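Local structure of SusD family protein (Bacteroides uniformis, 7KV1) at residues G79-V84 against E461-G466; L98-A103 against Y498-W503; M232-Y237 against L254-E259; S286-N291 against R404-A409. The protein probably binds beta-glucans at the surface of a gut Bacteroides as a SusD-family, tetratricopeptide-repeat glycan-binding protein. All coordinates share one frame; numbering follows the deposited sequence.

Contacts 1 and 2 both join the N-terminal part of the chain to its C-terminal part, and they touch each other. Contact 1 is buried and small, an aromatic ring and an amide against a glycine turn. Contact 2, farther from the centre of the chain, is partly buried and held mainly by hydrogen bonds around an arginine and two asparagines. Contacts 3 and 4 also touch, through the packing of M232 on W288 and of M235 on Y406. Both are buried: contact 3 joins two helices by stacked tyrosines and sulfur, contact 4 two strands by backbone bonds. Contacts 1 and 4 meet at R407, which pairs with E285 and reaches E461 and E465 of contact 1.

Contact 1 (G79-V84 against E461-G466); sequences GDNFWV and EFVGEG
The F82 ring turns one end toward the turn at G464. G464 N lies in the ring plane at its edge, 3.8 Å from CE2, while G464 CA and V463 CG1 approach obliquely. F82 CE2 comes to 3.7 Å from G464 CA, and CZ reaches V463 CG1 at 4.0 Å. Because F82 CG stands anti to the carbonyl carbon (chi1 -67°), the ring leaves its own backbone and is directed at the other segment. The N81 amide follows beside it: ND2 is 4.0 Å from V463 CA, and OD1 passes V463 CG2 at 4.2 Å. This is packing alone, since the polar partner of ND2 is E76.

The surface that receives F82 and N81 is a type II beta turn running from F462 to E465 just after helix 451-461, closed by E465 N to F462 O at 2.9 Å. G464 is its third residue, and its phi of 84° is one that glycine adopts with least strain. With no side chain there, the CE2-CZ end of the ring can settle directly on the backbone, where a CB would come up against CZ. Valine suits the first corner, the i+1 position, because its branched CB offers a methyl to the ring while its other methyl faces the amide. Outside the pair, G464 O is bound by N72 and V463 O by K380, and D80 makes a salt bridge to R468, at the start of helix 468-474.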
# COMPACT_ATOMS: atom_id res chain seq x y z
N GLY A 79 3.74 -7.67 -9.37
CA GLY A 79 3.57 -8.92 -8.63
C GLY A 79 2.93 -10.01 -9.46
O GLY A 79 3.02 -9.92 -10.67
N ASP A 80 2.25 -10.95 -8.82
CA ASP A 80 1.73 -12.18 -9.48
C ASP A 80 0.24 -12.37 -9.22
O ASP A 80 -0.21 -13.44 -9.58
CB ASP A 80 2.53 -13.42 -9.07
CG ASP A 80 2.55 -13.69 -7.58
OD1 ASP A 80 2.07 -12.78 -6.76
OD2 ASP A 80 3.03 -14.80 -7.23
N ASN A 81 -0.49 -11.37 -8.70
CA ASN A 81 -1.94 -11.57 -8.38
C ASN A 81 -2.84 -11.26 -9.60
O ASN A 81 -3.95 -11.87 -9.72
CB ASN A 81 -2.40 -10.71 -7.21
CG ASN A 81 -1.99 -11.26 -5.85
OD1 ASN A 81 -1.86 -12.48 -5.69
ND2 ASN A 81 -1.78 -10.34 -4.91
N PHE A 82 -2.43 -10.31 -10.43
CA PHE A 82 -3.31 -9.68 -11.45
C PHE A 82 -2.61 -9.67 -12.81
O PHE A 82 -1.39 -9.72 -12.88
CB PHE A 82 -3.64 -8.23 -11.08
CG PHE A 82 -4.49 -8.13 -9.84
CD1 PHE A 82 -5.88 -8.24 -9.94
CD2 PHE A 82 -3.90 -8.06 -8.58
CE1 PHE A 82 -6.66 -8.21 -8.80
CE2 PHE A 82 -4.70 -7.99 -7.45
CZ PHE A 82 -6.07 -8.09 -7.56
N TRP A 83 -3.40 -9.46 -13.85
CA TRP A 83 -2.90 -8.95 -15.14
C TRP A 83 -3.15 -7.44 -15.13
O TRP A 83 -3.96 -6.96 -14.31
CB TRP A 83 -3.60 -9.65 -16.31
CG TRP A 83 -3.57 -11.14 -16.29
CD1 TRP A 83 -4.65 -11.96 -16.28
CD2 TRP A 83 -2.40 -12.00 -16.34
NE1 TRP A 83 -4.25 -13.26 -16.33
CE2 TRP A 83 -2.88 -13.33 -16.34
CE3 TRP A 83 -1.02 -11.78 -16.34
CZ2 TRP A 83 -2.03 -14.44 -16.35
CZ3 TRP A 83 -0.17 -12.87 -16.37
CH2 TRP A 83 -0.67 -14.18 -16.38
N VAL A 84 -2.46 -6.71 -15.99
CA VAL A 84 -2.65 -5.24 -16.09
C VAL A 84 -4.01 -4.96 -16.74
O VAL A 84 -4.74 -4.10 -16.22
CB VAL A 84 -1.49 -4.58 -16.83
CG1 VAL A 84 -1.77 -3.11 -17.12
CG2 VAL A 84 -0.23 -4.71 -15.99
N GLU A 461 -4.18 -13.08 2.46
CA GLU A 461 -4.89 -12.08 3.28
C GLU A 461 -5.04 -10.77 2.51
O GLU A 461 -6.04 -10.09 2.75
CB GLU A 461 -4.16 -11.90 4.60
CG GLU A 461 -4.81 -10.94 5.60
CD GLU A 461 -6.14 -11.40 6.17
OE1 GLU A 461 -6.38 -12.61 6.13
OE2 GLU A 461 -6.92 -10.52 6.66
N PHE A 462 -4.09 -10.42 1.63
CA PHE A 462 -3.91 -9.03 1.15
C PHE A 462 -4.06 -8.91 -0.37
O PHE A 462 -3.58 -7.92 -0.94
CB PHE A 462 -2.58 -8.49 1.67
CG PHE A 462 -2.53 -8.38 3.17
CD1 PHE A 462 -3.43 -7.59 3.87
CD2 PHE A 462 -1.56 -9.06 3.88
CE1 PHE A 462 -3.40 -7.55 5.24
CE2 PHE A 462 -1.50 -8.97 5.27
CZ PHE A 462 -2.43 -8.22 5.94
N VAL A 463 -4.72 -9.85 -1.03
CA VAL A 463 -4.92 -9.75 -2.50
C VAL A 463 -5.58 -8.41 -2.81
O VAL A 463 -6.62 -8.12 -2.24
CB VAL A 463 -5.71 -10.94 -3.09
CG1 VAL A 463 -6.01 -10.72 -4.57
CG2 VAL A 463 -4.99 -12.25 -2.87
N GLY A 464 -4.96 -7.62 -3.69
CA GLY A 464 -5.53 -6.36 -4.19
C GLY A 464 -5.26 -5.20 -3.25
O GLY A 464 -5.81 -4.10 -3.51
N GLU A 465 -4.41 -5.41 -2.24
CA GLU A 465 -4.10 -4.36 -1.22
C GLU A 465 -2.65 -3.86 -1.36
O GLU A 465 -2.21 -3.11 -0.48
CB GLU A 465 -4.39 -4.93 0.17
CG GLU A 465 -5.85 -5.26 0.39
CD GLU A 465 -6.15 -5.71 1.81
OE1 GLU A 465 -6.05 -4.89 2.75
OE2 GLU A 465 -6.50 -6.89 1.95
N GLY A 466 -1.96 -4.25 -2.43
CA GLY A 466 -0.62 -3.70 -2.77
C GLY A 466 0.50 -4.18 -1.85
O GLY A 466 1.47 -3.40 -1.68

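Contact 2 (L98-A103 against Y498-W503); sequences LFNYEA and YRTNSW
R499 slides its guanidinium between two aromatic side chains, F99 on one face and Y101 OH on the other. It lies nearly flat on the F99 ring, with planes 27° apart and CZ 4.2 Å from the ring centroid, a cation-pi stack. Y101 OH stands over the centre of the opposite face, 3.1 Å from CZ, but its hydrogen bond goes to M78 O. A bend at chi3 (-81°) brings the group round so that NE and NH2 both grip F99 O side-on, at 3.0 and 2.9 Å, with the oxygen in the guanidinium plane. A leucine in place of R499 would probably leave this buried carbonyl without either donor and the F99 face without its cation.

F99 O is within reach because the helix ends here. Y101, with positive phi, is the C-prime residue of a Schellman motif, and the released chain presents N100 and E102 to the loop. N100 OD1 takes T500 N at 2.8 Å and N501 N at a longer 3.3 Å, from opposite faces of the amide plane, while N100 ND2 gives to T500 OG1. N501 ND2 donates almost straight to N100 O at 2.8 Å and also to E102 OE2. Asparagine suits both places, offering donor and acceptor on a short stem. Beyond Y101, W503 turns an edge to the ring, planes at 87°, and its CB rests over the same face, 4.2 Å from the centroid. Y469 takes W503 NE1, G79 O receives R499 NH1, and D494 binds the backbone at Y498 and R499.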
# COMPACT_ATOMS: atom_id res chain seq x y z
N LEU A 98 6.07 -1.97 -16.82
CA LEU A 98 6.48 -2.24 -15.42
C LEU A 98 6.20 -3.70 -15.11
O LEU A 98 7.05 -4.37 -14.52
CB LEU A 98 5.70 -1.29 -14.49
CG LEU A 98 6.22 0.15 -14.52
CD1 LEU A 98 5.16 1.13 -14.07
CD2 LEU A 98 7.48 0.28 -13.67
N PHE A 99 5.03 -4.18 -15.50
CA PHE A 99 4.56 -5.56 -15.26
C PHE A 99 5.57 -6.54 -15.84
O PHE A 99 5.82 -7.60 -15.23
CB PHE A 99 3.16 -5.75 -15.84
CG PHE A 99 2.78 -7.19 -16.06
CD1 PHE A 99 3.14 -7.81 -17.25
CD2 PHE A 99 2.11 -7.93 -15.11
CE1 PHE A 99 2.80 -9.13 -17.48
CE2 PHE A 99 1.80 -9.26 -15.33
CZ PHE A 99 2.13 -9.84 -16.52
N ASN A 100 6.16 -6.20 -16.98
CA ASN A 100 7.11 -7.09 -17.69
C ASN A 100 8.58 -6.71 -17.44
O ASN A 100 9.43 -7.23 -18.20
CB ASN A 100 6.79 -7.09 -19.17
CG ASN A 100 7.30 -8.35 -19.83
OD1 ASN A 100 7.43 -9.39 -19.18
ND2 ASN A 100 7.68 -8.20 -21.08
N TYR A 101 8.87 -5.82 -16.47
CA TYR A 101 10.26 -5.45 -16.08
C TYR A 101 11.00 -4.85 -17.26
O TYR A 101 12.23 -5.06 -17.39
CB TYR A 101 11.01 -6.66 -15.50
CG TYR A 101 10.14 -7.39 -14.51
CD1 TYR A 101 9.48 -6.70 -13.49
CD2 TYR A 101 9.86 -8.73 -14.65
CE1 TYR A 101 8.63 -7.34 -12.61
CE2 TYR A 101 9.02 -9.38 -13.78
CZ TYR A 101 8.40 -8.69 -12.75
OH TYR A 101 7.51 -9.37 -11.96
N GLU A 102 10.28 -4.03 -18.03
CA GLU A 102 10.77 -3.38 -19.26
C GLU A 102 10.40 -1.90 -19.23
O GLU A 102 10.37 -1.30 -20.31
CB GLU A 102 10.14 -3.97 -20.52
CG GLU A 102 10.61 -5.34 -20.83
CD GLU A 102 10.08 -5.81 -22.18
OE1 GLU A 102 9.05 -5.24 -22.62
OE2 GLU A 102 10.70 -6.77 -22.76
N ALA A 103 10.18 -1.32 -18.05
CA ALA A 103 9.92 0.13 -17.92
C ALA A 103 11.15 0.88 -18.42
O ALA A 103 12.24 0.32 -18.47
CB ALA A 103 9.59 0.48 -16.48
N TYR A 498 2.31 -13.30 -21.49
CA TYR A 498 2.08 -11.92 -20.99
C TYR A 498 3.36 -11.40 -20.35
O TYR A 498 4.04 -10.52 -20.89
CB TYR A 498 0.88 -11.90 -20.03
CG TYR A 498 -0.47 -12.23 -20.63
CD1 TYR A 498 -0.78 -12.02 -21.97
CD2 TYR A 498 -1.44 -12.81 -19.84
CE1 TYR A 498 -2.04 -12.33 -22.48
CE2 TYR A 498 -2.69 -13.14 -20.33
CZ TYR A 498 -3.00 -12.89 -21.66
OH TYR A 498 -4.26 -13.21 -22.09
N ARG A 499 3.76 -11.97 -19.22
CA ARG A 499 5.09 -11.71 -18.63
C ARG A 499 6.08 -12.60 -19.37
O ARG A 499 5.87 -13.81 -19.36
CB ARG A 499 5.13 -12.05 -17.14
CG ARG A 499 6.47 -11.69 -16.50
CD ARG A 499 6.33 -11.73 -14.98
NE ARG A 499 5.74 -10.50 -14.52
CZ ARG A 499 4.94 -10.35 -13.46
NH1 ARG A 499 4.56 -11.39 -12.73
NH2 ARG A 499 4.51 -9.14 -13.16
N THR A 500 7.11 -12.01 -19.97
CA THR A 500 8.13 -12.76 -20.75
C THR A 500 9.51 -12.61 -20.10
O THR A 500 10.39 -13.30 -20.58
CB THR A 500 8.22 -12.30 -22.21
OG1 THR A 500 8.64 -10.93 -22.14
CG2 THR A 500 6.90 -12.48 -22.95
N ASN A 501 9.66 -11.76 -19.06
CA ASN A 501 10.93 -11.55 -18.32
C ASN A 501 10.76 -12.11 -16.91
O ASN A 501 9.59 -12.21 -16.41
CB ASN A 501 11.36 -10.07 -18.39
CG ASN A 501 11.61 -9.60 -19.81
OD1 ASN A 501 12.37 -10.22 -20.55
ND2 ASN A 501 10.97 -8.52 -20.22
N SER A 502 11.85 -12.56 -16.29
CA SER A 502 11.91 -12.91 -14.85
C SER A 502 12.43 -11.71 -14.06
O SER A 502 13.32 -10.98 -14.53
CB SER A 502 12.73 -14.13 -14.64
OG SER A 502 12.18 -15.20 -15.39
N TRP A 503 11.87 -11.47 -12.89
CA TRP A 503 12.37 -10.39 -11.99
C TRP A 503 13.80 -10.70 -11.55
O TRP A 503 14.06 -11.84 -11.12
CB TRP A 503 11.47 -10.25 -10.78
CG TRP A 503 11.77 -9.06 -9.93
CD1 TRP A 503 11.15 -7.85 -9.98
CD2 TRP A 503 12.75 -8.96 -8.89
NE1 TRP A 503 11.65 -7.02 -9.02
CE2 TRP A 503 12.63 -7.67 -8.32
CE3 TRP A 503 13.70 -9.84 -8.35
CZ2 TRP A 503 13.43 -7.22 -7.27
CZ3 TRP A 503 14.48 -9.40 -7.29
CH2 TRP A 503 14.37 -8.11 -6.77

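Contact 3 (M232-Y237 against L254-E259); sequences MAYMVY and LGYMKE
The helical segments 232-237 and 254-259 run roughly antiparallel, their axes 9.3 Å apart at closest approach and 146° between directions. Y234 and Y256 lie in an offset stack with planes 7° apart: CD1 of Y256 sits over the Y234 ring toward its rim, and CE1 of Y234 comes to 3.6 Å from it. Y256 CB also rests over the Y234 face, a CH-pi contact 3.9 Å from the centroid. An edge of Y256, at CD2 and CE2, meets the face of Y237 in a T-shaped pair, with centroids 5.1 Å apart and planes at 82°. The parent helices, 230-244 and 250-262, form an alpha-alpha hairpin in a protein of the tetratricopeptide-repeat class, and the aromatic cluster fills the gap between them.

Beside the cluster, M257 is bent at chi2 and chi3, which curls CE to 3.8 Å from Y234 CB and 3.4 Å from Y234 O, and its SD meets M235 SD at 3.7 Å. Flexible thioethers suit this place, bending to meet each other and the Y234 backbone, and both pack on N414 of helix 408-420. Y237 OH binds E197 of helix 185-201. At the solvent side Y234 OH donates to E259 OE1 at 2.8 Å, from the syn side but out of the carboxylate plane. That bond tethers the end of the Y234 ring and, with the stack on Y256, probably limits its movement; it would also probably favour the ionised form of E259.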
# COMPACT_ATOMS: atom_id res chain seq x y z
N MET A 232 -0.43 3.94 13.35
CA MET A 232 -0.07 3.99 11.92
C MET A 232 1.46 4.07 11.81
O MET A 232 2.01 3.42 10.91
CB MET A 232 -0.75 5.16 11.21
CG MET A 232 -0.34 5.29 9.76
SD MET A 232 0.91 6.55 9.54
CE MET A 232 0.97 6.69 7.76
N ALA A 233 2.10 4.84 12.70
CA ALA A 233 3.56 5.03 12.78
C ALA A 233 4.25 3.69 13.01
O ALA A 233 5.29 3.39 12.35
CB ALA A 233 3.91 6.03 13.87
N TYR A 234 3.75 2.92 13.97
CA TYR A 234 4.25 1.55 14.26
C TYR A 234 4.22 0.67 12.99
O TYR A 234 5.14 -0.10 12.75
CB TYR A 234 3.42 0.89 15.38
CG TYR A 234 3.57 1.50 16.75
CD1 TYR A 234 4.56 2.42 17.06
CD2 TYR A 234 2.76 1.07 17.78
CE1 TYR A 234 4.67 2.97 18.33
CE2 TYR A 234 2.88 1.58 19.07
CZ TYR A 234 3.85 2.53 19.34
OH TYR A 234 3.96 3.02 20.62
N MET A 235 3.15 0.76 12.20
CA MET A 235 2.97 -0.07 10.98
C MET A 235 3.95 0.40 9.90
O MET A 235 4.52 -0.43 9.20
CB MET A 235 1.51 -0.01 10.51
CG MET A 235 0.56 -0.67 11.53
SD MET A 235 0.93 -2.45 11.82
CE MET A 235 0.42 -3.20 10.28
N VAL A 236 4.18 1.69 9.78
CA VAL A 236 5.19 2.21 8.81
C VAL A 236 6.57 1.71 9.26
O VAL A 236 7.39 1.24 8.42
CB VAL A 236 5.15 3.74 8.69
CG1 VAL A 236 6.30 4.22 7.80
CG2 VAL A 236 3.82 4.23 8.14
N TYR A 237 6.83 1.79 10.56
CA TYR A 237 8.13 1.39 11.15
C TYR A 237 8.39 -0.08 10.77
O TYR A 237 9.44 -0.37 10.23
CB TYR A 237 8.16 1.63 12.66
CG TYR A 237 9.50 1.36 13.29
CD1 TYR A 237 10.47 2.34 13.31
CD2 TYR A 237 9.82 0.13 13.82
CE1 TYR A 237 11.70 2.14 13.88
CE2 TYR A 237 11.05 -0.10 14.40
CZ TYR A 237 11.98 0.92 14.47
OH TYR A 237 13.20 0.72 15.02
N LEU A 254 8.97 -5.59 16.49
CA LEU A 254 8.14 -6.62 17.18
C LEU A 254 7.49 -6.02 18.41
O LEU A 254 6.29 -6.17 18.57
CB LEU A 254 9.04 -7.79 17.56
CG LEU A 254 8.35 -8.96 18.26
CD1 LEU A 254 7.08 -9.34 17.51
CD2 LEU A 254 9.33 -10.13 18.33
N GLY A 255 8.27 -5.31 19.22
CA GLY A 255 7.76 -4.58 20.41
C GLY A 255 6.59 -3.70 20.03
O GLY A 255 5.54 -3.77 20.71
N TYR A 256 6.68 -2.95 18.94
CA TYR A 256 5.59 -2.03 18.53
C TYR A 256 4.36 -2.83 18.12
O TYR A 256 3.25 -2.42 18.49
CB TYR A 256 6.04 -1.08 17.43
CG TYR A 256 7.11 -0.09 17.82
CD1 TYR A 256 7.12 0.49 19.08
CD2 TYR A 256 8.12 0.28 16.95
CE1 TYR A 256 8.10 1.39 19.46
CE2 TYR A 256 9.08 1.22 17.30
CZ TYR A 256 9.07 1.78 18.56
OH TYR A 256 10.02 2.70 18.96
N MET A 257 4.55 -3.91 17.36
CA MET A 257 3.44 -4.80 16.96
C MET A 257 2.77 -5.37 18.23
O MET A 257 1.54 -5.31 18.29
CB MET A 257 3.90 -5.92 16.03
CG MET A 257 4.50 -5.39 14.74
SD MET A 257 3.40 -4.43 13.72
CE MET A 257 3.72 -2.75 14.26
N LYS A 258 3.54 -5.85 19.21
CA LYS A 258 2.99 -6.41 20.48
C LYS A 258 2.25 -5.34 21.30
O LYS A 258 1.29 -5.72 21.96
CB LYS A 258 4.09 -7.07 21.31
CG LYS A 258 4.47 -8.42 20.74
CD LYS A 258 5.76 -8.97 21.26
CE LYS A 258 5.67 -9.54 22.65
NZ LYS A 258 6.98 -10.17 22.95
N GLU A 259 2.64 -4.06 21.24
CA GLU A 259 1.83 -3.00 21.88
C GLU A 259 0.43 -2.99 21.25
O GLU A 259 -0.51 -2.75 21.97
CB GLU A 259 2.39 -1.59 21.71
CG GLU A 259 3.74 -1.39 22.34
CD GLU A 259 4.22 0.05 22.23
OE1 GLU A 259 3.40 0.98 22.43
OE2 GLU A 259 5.41 0.24 21.91

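Contact 4 (S286-N291 against R404-A409); sequences SIWEIN and RYYRYA. With NCO (cobalt hexammine(III)), chain C; EDO (1,2-ethanediol), chain D.
Two classic beta bulges shape this two-stranded antiparallel sheet. In one, I287 and W288 both face Y406; in the other, Y405 and Y406 both face W288. Y406 O accepts from I287 N at 2.9 Å and W288 N at 3.2 Å, and W288 O takes Y405 N and Y406 N at 2.9 and 3.0 Å. Each carbonyl therefore serves two amides.

The one-residue shift in register places Y405 alongside W288. Y405 CG stands opposite its backbone N (chi1 -157°), which turns the ring face to the indole: CZ3 of W288 lies over it, the planes are 62° apart, and CE3 touches Y405 CB at 3.6 Å. I290 CD1 adds an apolar contact at CD2 of Y405. With an alanine in place of Y405 the indole edge would probably lose the ring it leans on. Y405 OH donates at 2.6 Å to O2 of a 1,2-ethanediol, probably from the crystallisation liquor, which E239 also binds. Aromatic residues suit this face, giving flat apolar surface with polar ends: W288 NE1 binds G226 O, and Y406 OH binds E239.

The other face carries charge. E289 OE1 sits above the R404 guanidinium, 4.2 Å from NE, without a salt bridge; a water accepting from NE also lies within hydrogen-bonding distance of E289 OE2. N402 O and I275 O hold R404, and W282 N binds E289 OE2. Strand 403-407 then passes into helix 408-420, with R407 at the N-cap position. Y408 OH accepts from N5 of the cobalt hexammine at 3.1 Å, and the carbonyls of I261, S263 and F266 bind the same ion.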
# COMPACT_ATOMS: atom_id res chain seq x y z
N SER A 286 -9.17 -1.54 11.60
CA SER A 286 -8.59 -0.50 10.73
C SER A 286 -7.55 0.31 11.50
O SER A 286 -7.89 0.89 12.52
CB SER A 286 -9.70 0.35 10.13
OG SER A 286 -9.15 1.19 9.11
N ILE A 287 -6.29 0.30 11.08
CA ILE A 287 -5.25 1.14 11.73
C ILE A 287 -5.14 2.44 10.93
O ILE A 287 -5.02 3.53 11.55
CB ILE A 287 -3.93 0.38 11.89
CG1 ILE A 287 -4.04 -0.71 12.95
CG2 ILE A 287 -2.80 1.34 12.18
CD1 ILE A 287 -2.86 -1.62 13.05
N TRP A 288 -5.19 2.34 9.60
CA TRP A 288 -5.17 3.55 8.76
C TRP A 288 -5.83 3.30 7.41
O TRP A 288 -5.55 2.27 6.74
CB TRP A 288 -3.75 4.08 8.64
CG TRP A 288 -3.67 5.49 8.16
CD1 TRP A 288 -4.20 6.60 8.76
CD2 TRP A 288 -3.04 5.95 6.96
NE1 TRP A 288 -3.93 7.71 8.02
CE2 TRP A 288 -3.21 7.35 6.91
CE3 TRP A 288 -2.30 5.32 5.95
CZ2 TRP A 288 -2.68 8.12 5.88
CZ3 TRP A 288 -1.82 6.08 4.90
CH2 TRP A 288 -1.99 7.47 4.89
N GLU A 289 -6.71 4.23 7.04
CA GLU A 289 -7.41 4.25 5.75
C GLU A 289 -7.21 5.64 5.15
O GLU A 289 -7.00 6.59 5.92
CB GLU A 289 -8.91 4.02 5.89
CG GLU A 289 -9.29 2.88 6.80
CD GLU A 289 -10.74 2.44 6.72
OE1 GLU A 289 -11.51 3.00 5.88
OE2 GLU A 289 -11.09 1.54 7.50
N ILE A 290 -7.29 5.71 3.83
CA ILE A 290 -7.38 6.98 3.06
C ILE A 290 -8.85 7.17 2.70
O ILE A 290 -9.42 6.28 2.11
CB ILE A 290 -6.45 6.96 1.86
CG1 ILE A 290 -5.00 6.72 2.30
CG2 ILE A 290 -6.59 8.25 1.08
CD1 ILE A 290 -4.07 6.40 1.17
N ASN A 291 -9.42 8.29 3.14
CA ASN A 291 -10.88 8.57 3.08
C ASN A 291 -11.22 9.13 1.71
O ASN A 291 -10.46 10.05 1.27
CB ASN A 291 -11.34 9.59 4.12
CG ASN A 291 -11.29 9.04 5.52
OD1 ASN A 291 -11.59 7.87 5.75
ND2 ASN A 291 -10.94 9.89 6.48
N ARG A 404 -8.14 0.92 2.32
CA ARG A 404 -7.69 0.30 3.59
C ARG A 404 -6.18 0.14 3.46
O ARG A 404 -5.74 -0.65 2.60
CB ARG A 404 -8.40 -1.03 3.88
CG ARG A 404 -9.85 -0.94 4.34
CD ARG A 404 -10.83 -0.30 3.38
NE ARG A 404 -12.20 -0.59 3.82
CZ ARG A 404 -13.31 -0.21 3.20
NH1 ARG A 404 -13.25 0.53 2.09
NH2 ARG A 404 -14.49 -0.53 3.71
N TYR A 405 -5.40 0.90 4.22
CA TYR A 405 -3.92 0.95 4.03
C TYR A 405 -3.23 -0.00 4.99
O TYR A 405 -2.41 -0.81 4.51
CB TYR A 405 -3.37 2.37 4.17
CG TYR A 405 -2.05 2.54 3.46
CD1 TYR A 405 -0.86 2.05 4.01
CD2 TYR A 405 -2.00 3.11 2.21
CE1 TYR A 405 0.35 2.17 3.33
CE2 TYR A 405 -0.81 3.22 1.51
CZ TYR A 405 0.37 2.76 2.07
OH TYR A 405 1.53 2.93 1.35
N TYR A 406 -3.58 0.08 6.27
CA TYR A 406 -3.04 -0.78 7.36
C TYR A 406 -4.21 -1.41 8.10
O TYR A 406 -5.03 -0.65 8.59
CB TYR A 406 -2.17 0.02 8.33
CG TYR A 406 -0.85 0.43 7.74
CD1 TYR A 406 -0.05 -0.52 7.11
CD2 TYR A 406 -0.42 1.75 7.77
CE1 TYR A 406 1.15 -0.15 6.52
CE2 TYR A 406 0.78 2.12 7.20
CZ TYR A 406 1.57 1.17 6.56
OH TYR A 406 2.74 1.52 5.94
N ARG A 407 -4.24 -2.73 8.18
CA ARG A 407 -5.23 -3.51 8.97
C ARG A 407 -4.51 -4.27 10.09
O ARG A 407 -3.37 -4.70 9.92
CB ARG A 407 -5.96 -4.51 8.07
CG ARG A 407 -6.70 -3.86 6.92
CD ARG A 407 -7.66 -4.83 6.31
NE ARG A 407 -7.12 -5.79 5.37
CZ ARG A 407 -7.06 -7.11 5.54
NH1 ARG A 407 -7.36 -7.66 6.70
NH2 ARG A 407 -6.67 -7.88 4.53
N TYR A 408 -5.21 -4.54 11.17
CA TYR A 408 -4.67 -5.31 12.31
C TYR A 408 -4.31 -6.75 11.87
O TYR A 408 -3.47 -7.34 12.57
CB TYR A 408 -5.66 -5.25 13.47
CG TYR A 408 -5.29 -6.02 14.71
CD1 TYR A 408 -4.28 -5.59 15.56
CD2 TYR A 408 -5.96 -7.19 15.03
CE1 TYR A 408 -3.97 -6.30 16.70
CE2 TYR A 408 -5.67 -7.90 16.19
CZ TYR A 408 -4.66 -7.47 17.01
OH TYR A 408 -4.36 -8.16 18.14
N ALA A 409 -4.86 -7.31 10.78
CA ALA A 409 -4.39 -8.61 10.23
C ALA A 409 -2.89 -8.50 9.93
O ALA A 409 -2.12 -9.43 10.27
CB ALA A 409 -5.18 -9.04 9.01
CO NCO C . -6.82 -7.88 21.61
N1 NCO C . -8.07 -6.36 21.99
N2 NCO C . -5.44 -9.30 21.33
N3 NCO C . -7.97 -9.23 22.66
N4 NCO C . -5.83 -7.43 23.25
N5 NCO C . -5.64 -6.60 20.54
N6 NCO C . -7.82 -8.37 19.97
C1 EDO D . 5.05 2.23 -0.04
O1 EDO D . 4.31 3.42 -0.27
C2 EDO D . 4.19 1.09 0.38
O2 EDO D . 3.54 1.35 1.63
O HOH W 1 -7.64 -0.21 7.18
O HOH W 2 -12.07 -0.91 6.81